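Local structure of p-nitrophenyl phosphatase (Pho2) (Archaeoglobus fulgidus, 3QGM) at residues A208-Q213 against V229-G234; D212-D217 against H248-D253. The protein probably acts as a metal-dependent phosphatase of the haloacid dehalogenase (HAD) superfamily, and here holds a calcium ion in its metal site. All coordinates share one frame; numbering follows the deposited sequence.

Residues 208-213 take in most of strand 207-211 and the turn after it, and meet 229-234 in contact 1 after 15 intervening residues, most of them helix 214-224. That closure is a parallel beta-alpha-beta unit. Contact 2 shares Asp-212 and Gln-213 but reaches further on, past strand 227-231, to the end of helix 241-248 and the loop after it. Segment 212-217 overlaps the end of 208-213, while 248-253 lies beyond 229-234, so the two loops are staggered rather than nested. The contacts meet where Leu-230 CD2 packs on Ile-214 CD1 at 3.8 Å and Leu-230 CB on Pro-252 CB at 3.9 Å, joining strand 227-231, the start of helix 214-224 and the lead-in to strand 254-256.

Contact 1: residues A208-Q213 against V229-G234; sequences AVVGDQ and VLVLTG. With CA (calcium ion), chain E.
Val-209 to Gly-211 pairs with Val-229 to Val-231 as neighbouring parallel strands, their axes 4.9 Å apart at closest approach and 18° from parallel. They are the two strands of a right-handed beta-alpha-beta crossover through helix 214-224, within the Rossmann-like sheet of a HAD hydrolase. Three backbone bonds alternate across the pair: Val-229 N to Val-209 O at 2.9 Å, Gly-211 N to Val-229 O at 3.2 Å, and Val-231 N to Gly-211 O at 2.9 Å. Two carbonyls also receive CA-H contacts, Val-229 O from Val-210 and Gly-211 O from Leu-230.

On one sheet face, Val-210 and Val-229 stand side by side, CG2 of the former against CB of the latter at 4.0 Å, and Met-262 of helix 259-264 touches both. The CG1 branch of Val-210 lies anti to its own N (chi1 180°) and meets Val-231 CG1 at 4.1 Å, the two side chains crossing nearly at right angles. Leu-230 faces the other way; its CD1 comes back to 3.5 Å from Asp-212 C, against the turn that leaves the strand.

Asp-212, just after the strand end, is consistent with the acidic motif IV of HAD enzymes, which supplies a metal ligand. With chi1 at 71°, CG sits between the backbone N and the carbonyl carbon. The carboxylate divides its work: OD1 binds calcium, together with Asp-14 OD2 and Asp-16 O, while OD2 accepts bonds from Val-235 N and metal-bound water 1. These two bonds, with the metal bond at OD1, probably limit rotation of the carboxylate. Gly-234 passes close by, and a CB there would collide with this group: Asp-212 OD2 already lies 3.5 Å from Gly-234 CA.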
loop_
_atom_site.group_PDB
_atom_site.type_symbol
_atom_site.label_atom_id
_atom_site.label_comp_id
_atom_site.label_asym_id
_atom_site.label_seq_id
_atom_site.Cartn_x
_atom_site.Cartn_y
_atom_site.Cartn_z
ATOM N N ALA A 208 19.138 -22.383 -19.133
ATOM C CA ALA A 208 17.784 -22.676 -18.645
ATOM C C ALA A 208 17.581 -22.043 -17.271
ATOM O O ALA A 208 18.495 -21.980 -16.473
ATOM C CB ALA A 208 17.495 -24.194 -18.610
ATOM N N VAL A 209 16.373 -21.557 -17.018
ATOM C CA VAL A 209 16.025 -20.862 -15.779
ATOM C C VAL A 209 15.139 -21.820 -14.983
ATOM O O VAL A 209 14.117 -22.287 -15.488
ATOM C CB VAL A 209 15.330 -19.545 -16.126
ATOM C CG1 VAL A 209 14.710 -18.815 -14.838
ATOM C CG2 VAL A 209 16.311 -18.654 -16.868
ATOM N N VAL A 210 15.564 -22.167 -13.775
ATOM C CA VAL A 210 14.893 -23.200 -12.995
ATOM C C VAL A 210 14.354 -22.535 -11.764
ATOM O O VAL A 210 15.068 -21.709 -11.147
ATOM C CB VAL A 210 15.876 -24.277 -12.494
ATOM C CG1 VAL A 210 15.117 -25.349 -11.672
ATOM C CG2 VAL A 210 16.639 -24.941 -13.661
ATOM N N GLY A 211 13.134 -22.910 -11.394
ATOM C CA GLY A 211 12.467 -22.357 -10.256
ATOM C C GLY A 211 11.178 -23.039 -9.887
ATOM O O GLY A 211 10.750 -24.008 -10.531
ATOM N N ASP A 212 10.553 -22.522 -8.840
ATOM C CA ASP A 212 9.367 -23.138 -8.264
ATOM C C ASP A 212 8.121 -22.317 -8.466
ATOM O O ASP A 212 7.077 -22.777 -8.085
ATOM C CB ASP A 212 9.555 -23.462 -6.761
ATOM C CG ASP A 212 9.581 -22.218 -5.873
ATOM O OD1 ASP A 212 10.045 -21.152 -6.316
ATOM O OD2 ASP A 212 9.164 -22.330 -4.705
ATOM N N GLN A 213 8.239 -21.122 -9.062
ATOM C CA GLN A 213 7.103 -20.212 -9.314
ATOM C C GLN A 213 6.964 -19.814 -10.786
ATOM O O GLN A 213 7.879 -19.234 -11.411
ATOM C CB GLN A 213 7.240 -18.947 -8.468
ATOM C CG GLN A 213 7.133 -19.193 -6.980
ATOM C CD GLN A 213 7.092 -17.894 -6.178
ATOM O OE1 GLN A 213 6.055 -17.512 -5.666
ATOM N NE2 GLN A 213 8.226 -17.247 -6.038
ATOM N N VAL A 229 12.330 -24.212 -16.736
ATOM C CA VAL A 229 12.098 -25.483 -16.039
ATOM C C VAL A 229 11.409 -25.195 -14.710
ATOM O O VAL A 229 11.920 -24.444 -13.879
ATOM C CB VAL A 229 13.408 -26.235 -15.688
ATOM C CG1 VAL A 229 13.068 -27.455 -14.872
ATOM C CG2 VAL A 229 14.231 -26.641 -16.971
ATOM N N LEU A 230 10.266 -25.814 -14.493
ATOM C CA LEU A 230 9.586 -25.685 -13.217
ATOM C C LEU A 230 9.788 -26.966 -12.411
ATOM O O LEU A 230 9.592 -28.088 -12.909
ATOM C CB LEU A 230 8.084 -25.432 -13.425
ATOM C CG LEU A 230 7.289 -25.232 -12.124
ATOM C CD1 LEU A 230 7.506 -23.825 -11.522
ATOM C CD2 LEU A 230 5.813 -25.437 -12.404
ATOM N N VAL A 231 10.171 -26.799 -11.153
ATOM C CA VAL A 231 10.259 -27.931 -10.245
ATOM C C VAL A 231 9.160 -27.832 -9.225
ATOM O O VAL A 231 8.618 -26.756 -8.968
ATOM C CB VAL A 231 11.629 -28.075 -9.537
ATOM C CG1 VAL A 231 12.706 -28.419 -10.561
ATOM C CG2 VAL A 231 11.965 -26.821 -8.703
ATOM N N LEU A 232 8.863 -28.969 -8.620
ATOM C CA LEU A 232 7.690 -29.105 -7.768
ATOM C C LEU A 232 8.066 -29.321 -6.280
ATOM O O LEU A 232 7.247 -29.781 -5.497
ATOM C CB LEU A 232 6.808 -30.243 -8.321
ATOM C CG LEU A 232 6.324 -30.077 -9.773
ATOM C CD1 LEU A 232 5.487 -31.270 -10.189
ATOM C CD2 LEU A 232 5.535 -28.762 -10.004
ATOM N N THR A 233 9.277 -28.940 -5.911
ATOM C CA THR A 233 9.747 -29.005 -4.521
ATOM C C THR A 233 9.352 -27.786 -3.671
ATOM O O THR A 233 9.581 -27.805 -2.484
ATOM C CB THR A 233 11.279 -29.203 -4.437
ATOM O OG1 THR A 233 11.942 -28.385 -5.417
ATOM C CG2 THR A 233 11.630 -30.703 -4.650
ATOM N N GLY A 234 8.694 -26.771 -4.259
ATOM C CA GLY A 234 8.399 -25.522 -3.554
ATOM C C GLY A 234 6.958 -25.086 -3.766
ATOM O O GLY A 234 6.059 -25.905 -3.635
HETATM CA CA CA E . 11.487 -19.704 -5.324
HETATM O O HOH W 1 9.720 -19.992 -3.665
HETATM O O HOH W 2 10.814 -18.259 -6.743
HETATM O O HOH W 3 11.912 -17.848 -3.951
#

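Contact 2: residues D212-D217 against H248-D253; sequences DQIDVD and HGLKPD. With CA (calcium ion), chain E.
With chi1 at -59°, Ile-214 CG1 lies beside the backbone N, which leaves the CG2 methyl anti to N and against Leu-250 CB at 3.6 Å and His-248 CB at 3.9 Å. The other branch ends in CD1, 4.0 Å from Pro-252 CD. For Asp-215, chi1 of 63° turns the carboxylate along the His-248 ring: the two planes are only 12° apart and stacked. Asp-215 CB forms a CH-pi contact over one face of the His-248 ring, 3.5 Å from the centroid and offset toward the rim, and lies closest to ND1. Replacing His-248 by an alanine removes the ring, and would probably leave Asp-215 CB and its carboxylate without their stacking surface and open a gap beside Ile-214 CB, where CD2 had been.

In this HAD-like fold, the contact packs the first turn of helix 214-224 against the loop joining helix 241-248 to strand 254-256. Ile-245 of helix 241-248 also touches Ile-214. Polar groups at the start of the helix hold the turn together: Gln-213, at the N-cap, accepts Asp-217 N at its O, while Asp-217 OD2 takes the Gln-213 N-H through its anti lone pair at 3.0 Å. Lys-187 forms a salt bridge with Asp-217 OD1. Water 2, bound to calcium, donates to Asp-217 OD2 at 2.8 Å and accepts from Gln-213 NE2 at 2.9 Å.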
loop_
_atom_site.group_PDB
_atom_site.type_symbol
_atom_site.label_atom_id
_atom_site.label_comp_id
_atom_site.label_asym_id
_atom_site.label_seq_id
_atom_site.Cartn_x
_atom_site.Cartn_y
_atom_site.Cartn_z
ATOM N N ASP A 212 10.553 -22.522 -8.840
ATOM C CA ASP A 212 9.367 -23.138 -8.264
ATOM C C ASP A 212 8.121 -22.317 -8.466
ATOM O O ASP A 212 7.077 -22.777 -8.085
ATOM C CB ASP A 212 9.555 -23.462 -6.761
ATOM C CG ASP A 212 9.581 -22.218 -5.873
ATOM O OD1 ASP A 212 10.045 -21.152 -6.316
ATOM O OD2 ASP A 212 9.164 -22.330 -4.705
ATOM N N GLN A 213 8.239 -21.122 -9.062
ATOM C CA GLN A 213 7.103 -20.212 -9.314
ATOM C C GLN A 213 6.964 -19.814 -10.786
ATOM O O GLN A 213 7.879 -19.234 -11.411
ATOM C CB GLN A 213 7.240 -18.947 -8.468
ATOM C CG GLN A 213 7.133 -19.193 -6.980
ATOM C CD GLN A 213 7.092 -17.894 -6.178
ATOM O OE1 GLN A 213 6.055 -17.512 -5.666
ATOM N NE2 GLN A 213 8.226 -17.247 -6.038
ATOM N N ILE A 214 5.783 -20.078 -11.336
ATOM C CA ILE A 214 5.498 -19.768 -12.742
ATOM C C ILE A 214 5.554 -18.290 -12.989
ATOM O O ILE A 214 6.214 -17.823 -13.920
ATOM C CB ILE A 214 4.148 -20.252 -13.119
ATOM C CG1 ILE A 214 4.084 -21.762 -12.881
ATOM C CG2 ILE A 214 3.781 -19.791 -14.616
ATOM C CD1 ILE A 214 3.988 -22.605 -14.089
ATOM N N ASP A 215 4.899 -17.531 -12.128
ATOM C CA ASP A 215 4.858 -16.068 -12.254
ATOM C C ASP A 215 6.126 -15.354 -11.857
ATOM O O ASP A 215 6.221 -14.163 -12.027
ATOM C CB ASP A 215 3.733 -15.492 -11.400
ATOM C CG ASP A 215 3.928 -15.744 -9.928
ATOM O OD1 ASP A 215 3.594 -14.852 -9.151
ATOM O OD2 ASP A 215 4.378 -16.836 -9.559
ATOM N N VAL A 216 7.099 -16.063 -11.301
ATOM C CA VAL A 216 8.365 -15.437 -10.996
ATOM C C VAL A 216 9.447 -16.012 -11.909
ATOM O O VAL A 216 10.046 -15.313 -12.740
ATOM C CB VAL A 216 8.676 -15.636 -9.493
ATOM C CG1 VAL A 216 10.063 -15.141 -9.136
ATOM C CG2 VAL A 216 7.552 -14.909 -8.628
ATOM N N ASP A 217 9.678 -17.299 -11.746
ATOM C CA ASP A 217 10.812 -17.954 -12.386
ATOM C C ASP A 217 10.556 -18.230 -13.865
ATOM O O ASP A 217 11.415 -17.949 -14.692
ATOM C CB ASP A 217 11.118 -19.235 -11.643
ATOM C CG ASP A 217 11.403 -18.955 -10.187
ATOM O OD1 ASP A 217 12.444 -18.297 -9.977
ATOM O OD2 ASP A 217 10.547 -19.288 -9.305
ATOM N N HIS A 248 -1.490 -17.839 -14.150
ATOM C CA HIS A 248 -0.469 -16.917 -14.599
ATOM C C HIS A 248 -0.384 -16.776 -16.130
ATOM O O HIS A 248 0.257 -15.845 -16.631
ATOM C CB HIS A 248 0.847 -17.273 -13.935
ATOM C CG HIS A 248 0.756 -17.324 -12.434
ATOM N ND1 HIS A 248 0.460 -16.212 -11.663
ATOM C CD2 HIS A 248 0.912 -18.353 -11.563
ATOM C CE1 HIS A 248 0.453 -16.554 -10.385
ATOM N NE2 HIS A 248 0.726 -17.847 -10.295
ATOM N N GLY A 249 -1.074 -17.653 -16.863
ATOM C CA GLY A 249 -1.067 -17.610 -18.325
ATOM C C GLY A 249 0.305 -17.849 -18.942
ATOM O O GLY A 249 0.619 -17.295 -20.006
ATOM N N LEU A 250 1.128 -18.645 -18.245
ATOM C CA LEU A 250 2.448 -19.080 -18.702
ATOM C C LEU A 250 2.612 -20.597 -18.496
ATOM O O LEU A 250 2.059 -21.185 -17.557
ATOM C CB LEU A 250 3.541 -18.373 -17.906
ATOM C CG LEU A 250 3.681 -16.867 -18.032
ATOM C CD1 LEU A 250 4.771 -16.430 -17.120
ATOM C CD2 LEU A 250 3.990 -16.449 -19.466
ATOM N N LYS A 251 3.375 -21.212 -19.393
ATOM C CA LYS A 251 3.748 -22.613 -19.289
ATOM C C LYS A 251 5.250 -22.695 -19.294
ATOM O O LYS A 251 5.894 -22.029 -20.122
ATOM C CB LYS A 251 3.267 -23.418 -20.502
ATOM C CG LYS A 251 1.813 -23.833 -20.485
ATOM C CD LYS A 251 1.601 -25.135 -21.274
ATOM C CE LYS A 251 2.242 -25.094 -22.659
ATOM N NZ LYS A 251 3.093 -26.308 -22.898
ATOM N N PRO A 252 5.813 -23.549 -18.420
ATOM C CA PRO A 252 7.240 -23.845 -18.498
ATOM C C PRO A 252 7.528 -24.776 -19.687
ATOM O O PRO A 252 6.642 -25.452 -20.135
ATOM C CB PRO A 252 7.525 -24.561 -17.165
ATOM C CG PRO A 252 6.236 -25.286 -16.847
ATOM C CD PRO A 252 5.118 -24.402 -17.432
ATOM N N ASP A 253 8.750 -24.766 -20.202
ATOM C CA ASP A 253 9.169 -25.744 -21.199
ATOM C C ASP A 253 9.233 -27.180 -20.634
ATOM O O ASP A 253 8.948 -28.141 -21.355
ATOM C CB ASP A 253 10.508 -25.334 -21.803
ATOM C CG ASP A 253 10.429 -24.001 -22.514
ATOM O OD1 ASP A 253 9.490 -23.809 -23.311
ATOM O OD2 ASP A 253 11.257 -23.122 -22.265
HETATM CA CA CA E . 11.487 -19.704 -5.324
HETATM O O HOH W 1 9.720 -19.992 -3.665
HETATM O O HOH W 2 10.814 -18.259 -6.743
HETATM O O HOH W 3 11.912 -17.848 -3.951
#